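Local atomic coordinates of galactose-binding lectin (Arachis hypogaea, PDB entry 6VAV), a protein that binds D-galactose and its glycosides as a calcium- and manganese-binding homotetrameric legume lectin. Residues P81-I86 with D123-S128; G104-S109 with S207-L212. All coordinates share one frame; numbering follows the deposited sequence.

Contact 1: residues P81-I86 with D123-S128; sequences PADGII and DTYSNS. With CA (calcium ion), chain G; MN (manganese (II) ion), chain F; QTY (N-[[1-[(3S,3aR,6S,6aR)-6-[4-[[[4-[[(2R,3R,4S,5R,6R)-6-(hydroxymethyl)-3,4,5-tris(oxidanyl)oxan-2-yl]amino]-4-oxidanylidene-butanoyl]amino]methyl]-1,2,3-triazol-1-yl]-2,3,3a,5,6,6a-hexahydrofuro[3,2-b]furan-3-yl]-1,2,3-triazol-4-yl]methyl]-N'-[(2R,3R,4S,5R,6R)-6-(hydroxymethyl)-3,4,5-tris(oxidanyl)oxan-2-yl]butanediamide), chain E.
The primary galactose site of the legume lectin fold lies where strands 84-91 and 117-123 pair, G84 opposite D123 as an antiparallel non-hydrogen-bonded pair, and joins residues 81-86 to the calcium-binding loop that D123 begins. T124 N donates to D83 O at 3.2 Å; the bond is nearly straight (171°), although the donor stands 48° out of the carbonyl plane. Nearby, A82 CB packs on Y125 CB, while T124 OG1, close to P81 O, has its stronger partner in Q216. The peptide between A82 and D83 is cis, a hallmark of this family. Beyond it, D83 sets CG beside its own backbone N (chi1 -83°), which carries the carboxylate to the sugar. There each oxygen takes one hydroxyl: QTY O4 donates to D83 OD1 at 2.6 Å, and QTY O3 donates to D83 OD2, also at 2.6 Å. From the loop, N127 ND2 donates to QTY O3 at 2.9 Å and also to E129 OE2, so sugar and carboxylate share the amide nitrogen. The Y125 ring lies against one side of the pyranose, with QTY C4 over its centre, 3.6 Å from the ring plane, a CH-pi stack. D123 chelates calcium through both oxygens, and its OD2 also bridges to manganese; D123 OD1 additionally accepts from Y125 N in an Asx turn. Calcium is also bound by Y125 O and N127 OD1. Water 1, 2.2 Å from the calcium ion, donates to D83 OD2 at 2.9 Å and also to D83 O. Calcium thus orients N127 directly and D83 through one water, consistent with sugar recognition depending on calcium although the ion binds no sugar atom.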
ATOM      1  N   PRO A  81      -5.792  37.254  10.039  1.00 24.98           N
ATOM      2  CA  PRO A  81      -5.566  35.826   9.698  1.00 24.42           C
ATOM      3  C   PRO A  81      -4.194  35.655   9.047  1.00 25.14           C
ATOM      4  O   PRO A  81      -4.023  35.902   7.856  1.00 26.14           O
ATOM      5  CB  PRO A  81      -6.729  35.478   8.750  1.00 26.64           C
ATOM      6  CG  PRO A  81      -7.646  36.695   8.747  1.00 32.00           C
ATOM      7  CD  PRO A  81      -6.801  37.867   9.155  1.00 27.71           C
ATOM      8  N   ALA A  82      -3.208  35.280   9.860  1.00 18.16           N
ATOM      9  CA  ALA A  82      -1.807  35.198   9.460  1.00 18.40           C
ATOM     10  C   ALA A  82      -1.069  34.132  10.324  1.00 22.08           C
ATOM     11  O   ALA A  82      -1.587  33.787  11.385  1.00 19.05           O
ATOM     12  CB  ALA A  82      -1.149  36.587   9.623  1.00 18.78           C
ATOM     13  N   ASP A  83       0.098  33.570   9.875  1.00 16.60           N
ATOM     14  CA  ASP A  83       0.810  33.944   8.648  1.00 17.64           C
ATOM     15  C   ASP A  83       0.771  32.886   7.532  1.00 21.99           C
ATOM     16  O   ASP A  83       1.141  33.198   6.401  1.00 19.51           O
ATOM     17  CB  ASP A  83       2.256  34.278   8.979  1.00 18.84           C
ATOM     18  CG  ASP A  83       2.382  35.702   9.458  1.00 21.18           C
ATOM     19  OD1 ASP A  83       2.223  35.933  10.683  1.00 20.01           O
ATOM     20  OD2 ASP A  83       2.558  36.598   8.603  1.00 23.61           O
ATOM     21  N   GLY A  84       0.329  31.676   7.862  1.00 20.72           N
ATOM     22  CA  GLY A  84       0.250  30.588   6.890  1.00 20.19           C
ATOM     23  C   GLY A  84       1.019  29.347   7.269  1.00 22.58           C
ATOM     24  O   GLY A  84       1.594  29.262   8.358  1.00 20.45           O
ATOM     25  N   ILE A  85       1.040  28.381   6.344  1.00 18.61           N
ATOM     26  CA  ILE A  85       1.665  27.067   6.518  1.00 19.06           C
ATOM     27  C   ILE A  85       2.716  26.830   5.408  1.00 22.01           C
ATOM     28  O   ILE A  85       2.483  27.187   4.254  1.00 22.33           O
ATOM     29  CB  ILE A  85       0.565  25.949   6.473  1.00 21.85           C
ATOM     30  CG1 ILE A  85      -0.528  26.132   7.559  1.00 21.57           C
ATOM     31  CG2 ILE A  85       1.176  24.523   6.518  1.00 21.20           C
ATOM     32  CD1 ILE A  85      -1.786  25.256   7.404  1.00 20.94           C
ATOM     33  N   ILE A  86       3.837  26.179   5.756  1.00 17.37           N
ATOM     34  CA  ILE A  86       4.847  25.763   4.802  1.00 17.21           C
ATOM     35  C   ILE A  86       5.102  24.231   4.936  1.00 21.49           C
ATOM     36  O   ILE A  86       5.316  23.723   6.035  1.00 19.07           O
ATOM     37  CB  ILE A  86       6.161  26.586   4.862  1.00 20.57           C
ATOM     38  CG1 ILE A  86       7.108  26.195   3.651  1.00 21.28           C
ATOM     39  CG2 ILE A  86       6.856  26.517   6.245  1.00 19.47           C
ATOM     40  CD1 ILE A  86       8.370  27.067   3.432  1.00 23.26           C
ATOM     41  N   ASP A 123       0.847  31.045   1.903  1.00 17.82           N
ATOM     42  CA  ASP A 123       1.058  32.325   2.541  1.00 18.87           C
ATOM     43  C   ASP A 123      -0.180  33.240   2.526  1.00 23.23           C
ATOM     44  O   ASP A 123      -0.680  33.595   1.461  1.00 21.13           O
ATOM     45  CB  ASP A 123       2.241  32.985   1.845  1.00 19.96           C
ATOM     46  CG  ASP A 123       2.840  34.131   2.634  1.00 21.93           C
ATOM     47  OD1 ASP A 123       2.180  34.600   3.605  1.00 23.50           O
ATOM     48  OD2 ASP A 123       3.976  34.531   2.315  1.00 17.55           O
ATOM     49  N   THR A 124      -0.643  33.639   3.742  1.00 20.94           N
ATOM     50  CA  THR A 124      -1.885  34.407   3.919  1.00 21.24           C
ATOM     51  C   THR A 124      -1.679  35.859   4.400  1.00 25.14           C
ATOM     52  O   THR A 124      -2.663  36.521   4.767  1.00 24.77           O
ATOM     53  CB  THR A 124      -2.846  33.646   4.861  1.00 30.33           C
ATOM     54  OG1 THR A 124      -2.432  33.760   6.221  1.00 31.79           O
ATOM     55  CG2 THR A 124      -2.988  32.166   4.494  1.00 24.92           C
ATOM     56  N   TYR A 125      -0.438  36.378   4.343  1.00 20.57           N
ATOM     57  CA  TYR A 125      -0.121  37.758   4.753  1.00 19.94           C
ATOM     58  C   TYR A 125       1.019  38.291   3.904  1.00 22.40           C
ATOM     59  O   TYR A 125       2.071  37.650   3.816  1.00 22.13           O
ATOM     60  CB  TYR A 125       0.218  37.863   6.271  1.00 20.75           C
ATOM     61  CG  TYR A 125       0.464  39.297   6.701  1.00 24.17           C
ATOM     62  CD1 TYR A 125       1.716  39.889   6.545  1.00 27.21           C
ATOM     63  CD2 TYR A 125      -0.580  40.093   7.163  1.00 25.36           C
ATOM     64  CE1 TYR A 125       1.923  41.230   6.844  1.00 30.01           C
ATOM     65  CE2 TYR A 125      -0.373  41.428   7.506  1.00 26.30           C
ATOM     66  CZ  TYR A 125       0.883  41.989   7.351  1.00 35.02           C
ATOM     67  OH  TYR A 125       1.108  43.301   7.665  1.00 37.46           O
ATOM     68  N   SER A 126       0.825  39.486   3.304  1.00 19.32           N
ATOM     69  CA  SER A 126       1.853  40.079   2.451  1.00 19.71           C
ATOM     70  C   SER A 126       2.924  40.831   3.260  1.00 24.67           C
ATOM     71  O   SER A 126       2.667  41.926   3.759  1.00 25.75           O
ATOM     72  CB  SER A 126       1.227  40.997   1.406  1.00 21.37           C
ATOM     73  OG  SER A 126       2.197  41.415   0.467  1.00 26.76           O
ATOM     74  N   ASN A 127       4.113  40.213   3.398  1.00 21.39           N
ATOM     75  CA  ASN A 127       5.308  40.764   4.051  1.00 21.79           C
ATOM     76  C   ASN A 127       6.187  41.430   2.986  1.00 23.19           C
ATOM     77  O   ASN A 127       6.844  40.728   2.200  1.00 20.87           O
ATOM     78  CB  ASN A 127       6.109  39.662   4.776  1.00 18.73           C
ATOM     79  CG  ASN A 127       5.385  38.997   5.895  1.00 30.31           C
ATOM     80  OD1 ASN A 127       4.630  38.066   5.681  1.00 23.53           O
ATOM     81  ND2 ASN A 127       5.624  39.440   7.140  1.00 24.91           N
ATOM     82  N   SER A 128       6.181  42.774   2.940  1.00 21.27           N
ATOM     83  CA  SER A 128       6.971  43.542   1.971  1.00 21.56           C
ATOM     84  C   SER A 128       8.465  43.269   2.154  1.00 25.34           C
ATOM     85  O   SER A 128       9.196  43.261   1.159  1.00 25.24           O
ATOM     86  CB  SER A 128       6.679  45.041   2.087  1.00 23.39           C
ATOM     87  OG  SER A 128       6.911  45.480   3.415  1.00 27.15           O
TER
HETATM   88 CA    CA G 303       3.903  36.334   4.147  1.00 20.63          CA
HETATM   89 MN    MN F 302       5.084  34.571   0.633  1.00 38.63          MN
HETATM   90  C1  QTY E 301       3.417  41.760  11.312  1.00 25.67           C
HETATM   91  N1  QTY E 301       4.108  42.453  12.362  1.00 25.92           N
HETATM   92  C2  QTY E 301       4.144  40.477  10.927  1.00 24.46           C
HETATM   93  N2  QTY E 301       1.946  45.366  15.519  1.00 61.93           N
HETATM   94  O2  QTY E 301       5.458  40.802  10.494  1.00 22.80           O
HETATM   95  C3  QTY E 301       3.378  39.776   9.818  1.00 24.96           C
HETATM   96  N3  QTY E 301      -2.114  44.535  14.582  1.00 80.78           N
HETATM   97  O3  QTY E 301       4.050  38.581   9.424  1.00 26.09           O
HETATM   98  C4  QTY E 301       1.936  39.497  10.243  1.00 22.82           C
HETATM   99  N4  QTY E 301      -2.574  45.012  15.756  1.00 79.26           N
HETATM  100  O4  QTY E 301       1.870  38.480  11.240  1.00 22.17           O
HETATM  101  C5  QTY E 301       1.287  40.772  10.779  1.00 25.60           C
HETATM  102  N5  QTY E 301      -1.531  45.159  16.537  1.00 77.03           N
HETATM  103  O5  QTY E 301       2.091  41.454  11.758  1.00 25.53           O
HETATM  104  C6  QTY E 301      -0.164  40.765  11.221  1.00 28.55           C
HETATM  105  N6  QTY E 301      -6.807  46.911  12.762  1.00 95.43           N
HETATM  106  O6  QTY E 301      -0.772  42.045  11.147  1.00 33.79           O
HETATM  107  C7  QTY E 301       4.012  43.779  12.536  1.00 28.45           C
HETATM  108  N7  QTY E 301      -5.963  47.948  12.559  1.00 97.34           N
HETATM  109  O7  QTY E 301       3.312  44.492  11.819  1.00 22.58           O
HETATM  110  C8  QTY E 301       4.861  44.367  13.641  1.00 35.98           C
HETATM  111  N8  QTY E 301      -6.710  48.998  12.320  1.00 98.14           N
HETATM  112  C9  QTY E 301       4.117  45.379  14.491  1.00 45.23           C
HETATM  113  C10 QTY E 301       3.099  44.723  15.392  1.00 53.06           C
HETATM  114  O10 QTY E 301       3.334  43.658  15.960  1.00 52.43           O
HETATM  115  C11 QTY E 301       0.947  44.930  16.472  1.00 69.13           C
HETATM  116  C12 QTY E 301      -0.407  44.813  15.857  1.00 75.35           C
HETATM  117  C13 QTY E 301      -0.780  44.400  14.611  1.00 78.08           C
HETATM  118  C14 QTY E 301      -3.057  44.161  13.517  1.00 84.40           C
HETATM  119  C15 QTY E 301      -4.140  43.239  14.073  1.00 85.45           C
HETATM  120  O15 QTY E 301      -5.221  44.099  14.488  1.00 87.66           O
HETATM  121  C16 QTY E 301      -5.098  45.393  13.882  1.00 89.13           C
HETATM  122  C17 QTY E 301      -6.301  45.548  12.952  1.00 91.69           C
HETATM  123  C18 QTY E 301      -5.789  44.978  11.632  1.00 90.01           C
HETATM  124  C19 QTY E 301      -3.876  45.332  12.978  1.00 87.36           C
HETATM  125  O19 QTY E 301      -4.352  45.088  11.650  1.00 88.27           O
HETATM  126  C20 QTY E 301      -8.084  47.317  12.667  1.00 96.80           C
HETATM  127  C21 QTY E 301      -8.021  48.647  12.367  1.00 98.13           C
HETATM  128  O   HOH W   1       3.184  35.454   5.997  1.00 19.45           O
HETATM  129  O   HOH W   2       6.321  34.495  -1.120  1.00 18.31           O
HETATM  130  O   HOH W   3       7.056  34.125   1.920  1.00 15.93           O
HETATM  131  O   HOH W   4       5.898  35.452   4.440  1.00 17.33           O

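Contact 2: residues G104-S109 with S207-L212; sequences GTLGVS and SASGSL. With QTY (N-[[1-[(3S,3aR,6S,6aR)-6-[4-[[[4-[[(2R,3R,4S,5R,6R)-6-(hydroxymethyl)-3,4,5-tris(oxidanyl)oxan-2-yl]amino]-4-oxidanylidene-butanoyl]amino]methyl]-1,2,3-triazol-1-yl]-2,3,3a,5,6,6a-hexahydrofuro[3,2-b]furan-3-yl]-1,2,3-triazol-4-yl]methyl]-N'-[(2R,3R,4S,5R,6R)-6-(hydroxymethyl)-3,4,5-tris(oxidanyl)oxan-2-yl]butanediamide), chain E.
A buried contact of loop against strand joins residues 104-109, the end of a short 3-10 turn and the loop after it, to the end of strand 201-209, where two serines of the strand meet the backbone of L106 and G107. S207 OG donates to L106 O at 2.7 Å, its oxygen only 19° from the carbonyl plane. With OG anti to the backbone N (chi1 -178°), the S207 hydroxyl extends from the strand to the loop. Two residues on, S209 OG is held by G103 O; it lies 3.1 Å from L106 CA and 3.3 Å from L106 N. L106 and G107 both have positive phi, and this turn brings the G107 backbone close against the strand, its CA 3.5 Å from S207 OG. Within the loop V108 N donates to T105 O at 3.1 Å, closing the turn. The apolar part is small: V108 CG1 rests on S207 CB at 3.9 Å. Past the strand end, S211 OG comes to 2.7 Å from QTY O4, and from the other segment G104 N approaches QTY O3 at 3.1 Å, so both segments reach the sugar. Strand 201-209 runs between strands 43-53 and 84-91 of the seven-stranded sheet, and the loop lies across the face bearing S207 and S209. L106 packs on I86 and E121, V108 on I86, R45 and F117, while A208 points away from the loop and meets L34.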
ATOM      1  N   GLY A 104       6.086  36.269   9.268  1.00 20.81           N
ATOM      2  CA  GLY A 104       6.414  36.019   7.864  1.00 21.25           C
ATOM      3  C   GLY A 104       7.535  35.024   7.621  1.00 23.85           C
ATOM      4  O   GLY A 104       7.723  34.569   6.485  1.00 23.68           O
ATOM      5  N   THR A 105       8.294  34.679   8.684  1.00 19.31           N
ATOM      6  CA  THR A 105       9.378  33.701   8.604  1.00 20.06           C
ATOM      7  C   THR A 105       8.823  32.273   8.414  1.00 22.58           C
ATOM      8  O   THR A 105       9.585  31.363   8.087  1.00 20.04           O
ATOM      9  CB  THR A 105      10.278  33.730   9.858  1.00 18.58           C
ATOM     10  OG1 THR A 105       9.596  33.116  10.968  1.00 21.77           O
ATOM     11  CG2 THR A 105      10.820  35.107  10.182  1.00 12.18           C
ATOM     12  N   LEU A 106       7.514  32.076   8.754  1.00 19.92           N
ATOM     13  CA  LEU A 106       6.768  30.820   8.660  1.00 19.35           C
ATOM     14  C   LEU A 106       7.441  29.709   9.495  1.00 24.82           C
ATOM     15  O   LEU A 106       7.228  28.528   9.231  1.00 22.84           O
ATOM     16  CB  LEU A 106       6.590  30.376   7.174  1.00 18.36           C
ATOM     17  CG  LEU A 106       5.846  31.350   6.252  1.00 21.89           C
ATOM     18  CD1 LEU A 106       5.817  30.831   4.785  1.00 19.82           C
ATOM     19  CD2 LEU A 106       4.434  31.656   6.767  1.00 22.63           C
ATOM     20  N   GLY A 107       8.216  30.122  10.513  1.00 21.92           N
ATOM     21  CA  GLY A 107       8.938  29.218  11.401  1.00 22.45           C
ATOM     22  C   GLY A 107      10.100  28.446  10.782  1.00 21.73           C
ATOM     23  O   GLY A 107      10.623  27.540  11.419  1.00 20.07           O
ATOM     24  N   VAL A 108      10.568  28.827   9.591  1.00 19.23           N
ATOM     25  CA  VAL A 108      11.661  28.115   8.913  1.00 19.10           C
ATOM     26  C   VAL A 108      12.883  29.008   8.644  1.00 25.33           C
ATOM     27  O   VAL A 108      13.951  28.500   8.284  1.00 25.78           O
ATOM     28  CB  VAL A 108      11.207  27.417   7.592  1.00 21.04           C
ATOM     29  CG1 VAL A 108      10.287  26.233   7.884  1.00 19.23           C
ATOM     30  CG2 VAL A 108      10.563  28.401   6.602  1.00 20.03           C
ATOM     31  N   SER A 109      12.734  30.323   8.808  1.00 22.44           N
ATOM     32  CA  SER A 109      13.840  31.214   8.485  1.00 20.53           C
ATOM     33  C   SER A 109      14.173  32.219   9.613  1.00 25.43           C
ATOM     34  O   SER A 109      13.438  32.321  10.602  1.00 24.23           O
ATOM     35  CB  SER A 109      13.514  31.959   7.201  1.00 20.15           C
ATOM     36  OG  SER A 109      12.496  32.930   7.392  1.00 29.26           O
ATOM     37  N   SER A 207       5.340  23.537   8.941  1.00 16.05           N
ATOM     38  CA  SER A 207       5.574  24.627   9.898  1.00 16.84           C
ATOM     39  C   SER A 207       4.544  25.726   9.678  1.00 18.56           C
ATOM     40  O   SER A 207       4.051  25.887   8.575  1.00 16.85           O
ATOM     41  CB  SER A 207       6.992  25.174   9.740  1.00 18.78           C
ATOM     42  OG  SER A 207       7.241  26.204  10.689  1.00 18.14           O
ATOM     43  N   ALA A 208       4.175  26.431  10.746  1.00 17.60           N
ATOM     44  CA  ALA A 208       3.268  27.583  10.708  1.00 17.19           C
ATOM     45  C   ALA A 208       3.651  28.539  11.800  1.00 21.68           C
ATOM     46  O   ALA A 208       4.229  28.130  12.807  1.00 18.61           O
ATOM     47  CB  ALA A 208       1.819  27.142  10.878  1.00 17.61           C
ATOM     48  N   SER A 209       3.325  29.816  11.612  1.00 20.26           N
ATOM     49  CA  SER A 209       3.656  30.820  12.608  1.00 20.10           C
ATOM     50  C   SER A 209       2.634  31.957  12.630  1.00 23.34           C
ATOM     51  O   SER A 209       1.778  32.078  11.748  1.00 20.52           O
ATOM     52  CB  SER A 209       5.056  31.369  12.352  1.00 23.91           C
ATOM     53  OG  SER A 209       5.145  31.896  11.041  1.00 28.18           O
ATOM     54  N   GLY A 210       2.736  32.764  13.675  1.00 21.62           N
ATOM     55  CA  GLY A 210       1.923  33.948  13.882  1.00 20.90           C
ATOM     56  C   GLY A 210       2.770  35.037  14.499  1.00 22.42           C
ATOM     57  O   GLY A 210       3.958  34.829  14.756  1.00 20.60           O
ATOM     58  N   SER A 211       2.182  36.214  14.685  1.00 18.62           N
ATOM     59  CA  SER A 211       2.847  37.341  15.324  1.00 17.64           C
ATOM     60  C   SER A 211       1.971  37.865  16.490  1.00 21.70           C
ATOM     61  O   SER A 211       1.065  37.160  16.958  1.00 20.42           O
ATOM     62  CB  SER A 211       3.122  38.429  14.287  1.00 19.76           C
ATOM     63  OG  SER A 211       1.868  38.929  13.857  1.00 23.53           O
ATOM     64  N   LEU A 212       2.246  39.076  16.964  1.00 20.64           N
ATOM     65  CA  LEU A 212       1.451  39.654  18.061  1.00 21.06           C
ATOM     66  C   LEU A 212       0.020  39.872  17.562  1.00 24.25           C
ATOM     67  O   LEU A 212      -0.920  39.405  18.200  1.00 23.40           O
ATOM     68  CB  LEU A 212       2.076  40.963  18.590  1.00 21.35           C
ATOM     69  CG  LEU A 212       1.376  41.567  19.820  1.00 25.87           C
ATOM     70  CD1 LEU A 212       2.388  42.051  20.848  1.00 27.57           C
ATOM     71  CD2 LEU A 212       0.481  42.717  19.423  1.00 31.19           C
TER
HETATM   72  C1  QTY E 301       3.417  41.760  11.312  1.00 25.67           C
HETATM   73  N1  QTY E 301       4.108  42.453  12.362  1.00 25.92           N
HETATM   74  C2  QTY E 301       4.144  40.477  10.927  1.00 24.46           C
HETATM   75  N2  QTY E 301       1.946  45.366  15.519  1.00 61.93           N
HETATM   76  O2  QTY E 301       5.458  40.802  10.494  1.00 22.80           O
HETATM   77  C3  QTY E 301       3.378  39.776   9.818  1.00 24.96           C
HETATM   78  N3  QTY E 301      -2.114  44.535  14.582  1.00 80.78           N
HETATM   79  O3  QTY E 301       4.050  38.581   9.424  1.00 26.09           O
HETATM   80  C4  QTY E 301       1.936  39.497  10.243  1.00 22.82           C
HETATM   81  N4  QTY E 301      -2.574  45.012  15.756  1.00 79.26           N
HETATM   82  O4  QTY E 301       1.870  38.480  11.240  1.00 22.17           O
HETATM   83  C5  QTY E 301       1.287  40.772  10.779  1.00 25.60           C
HETATM   84  N5  QTY E 301      -1.531  45.159  16.537  1.00 77.03           N
HETATM   85  O5  QTY E 301       2.091  41.454  11.758  1.00 25.53           O
HETATM   86  C6  QTY E 301      -0.164  40.765  11.221  1.00 28.55           C
HETATM   87  N6  QTY E 301      -6.807  46.911  12.762  1.00 95.43           N
HETATM   88  O6  QTY E 301      -0.772  42.045  11.147  1.00 33.79           O
HETATM   89  C7  QTY E 301       4.012  43.779  12.536  1.00 28.45           C
HETATM   90  N7  QTY E 301      -5.963  47.948  12.559  1.00 97.34           N
HETATM   91  O7  QTY E 301       3.312  44.492  11.819  1.00 22.58           O
HETATM   92  C8  QTY E 301       4.861  44.367  13.641  1.00 35.98           C
HETATM   93  N8  QTY E 301      -6.710  48.998  12.320  1.00 98.14           N
HETATM   94  C9  QTY E 301       4.117  45.379  14.491  1.00 45.23           C
HETATM   95  C10 QTY E 301       3.099  44.723  15.392  1.00 53.06           C
HETATM   96  O10 QTY E 301       3.334  43.658  15.960  1.00 52.43           O
HETATM   97  C11 QTY E 301       0.947  44.930  16.472  1.00 69.13           C
HETATM   98  C12 QTY E 301      -0.407  44.813  15.857  1.00 75.35           C
HETATM   99  C13 QTY E 301      -0.780  44.400  14.611  1.00 78.08           C
HETATM  100  C14 QTY E 301      -3.057  44.161  13.517  1.00 84.40           C
HETATM  101  C15 QTY E 301      -4.140  43.239  14.073  1.00 85.45           C
HETATM  102  O15 QTY E 301      -5.221  44.099  14.488  1.00 87.66           O
HETATM  103  C16 QTY E 301      -5.098  45.393  13.882  1.00 89.13           C
HETATM  104  C17 QTY E 301      -6.301  45.548  12.952  1.00 91.69           C
HETATM  105  C18 QTY E 301      -5.789  44.978  11.632  1.00 90.01           C
HETATM  106  C19 QTY E 301      -3.876  45.332  12.978  1.00 87.36           C
HETATM  107  O19 QTY E 301      -4.352  45.088  11.650  1.00 88.27           O
HETATM  108  C20 QTY E 301      -8.084  47.317  12.667  1.00 96.80           C
HETATM  109  C21 QTY E 301      -8.021  48.647  12.367  1.00 98.13           C

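In the fold
Contacts 1 and 2 have centres 8 Å apart and share one sheet, in which strands 84-91 and 201-209 are antiparallel neighbours. Two probable backbone hydrogen bonds join them: I86 N to S207 O at 2.8 Å and D83 N to S209 O at 2.9 Å. The second ties the residue after the cis peptide to the strand on which the 104-109 loop rests. N127 OD1, a calcium ligand, also lies 3.5 Å from G104 CA. All four segments thus converge on one galactose of the ligand, O3 lying among D83, N127 and G104, and O4 between D83 and S211. The calcium and manganese ions belong to contact 1; the side chain of L106 of contact 2 comes within about 5 Å of the calcium ion.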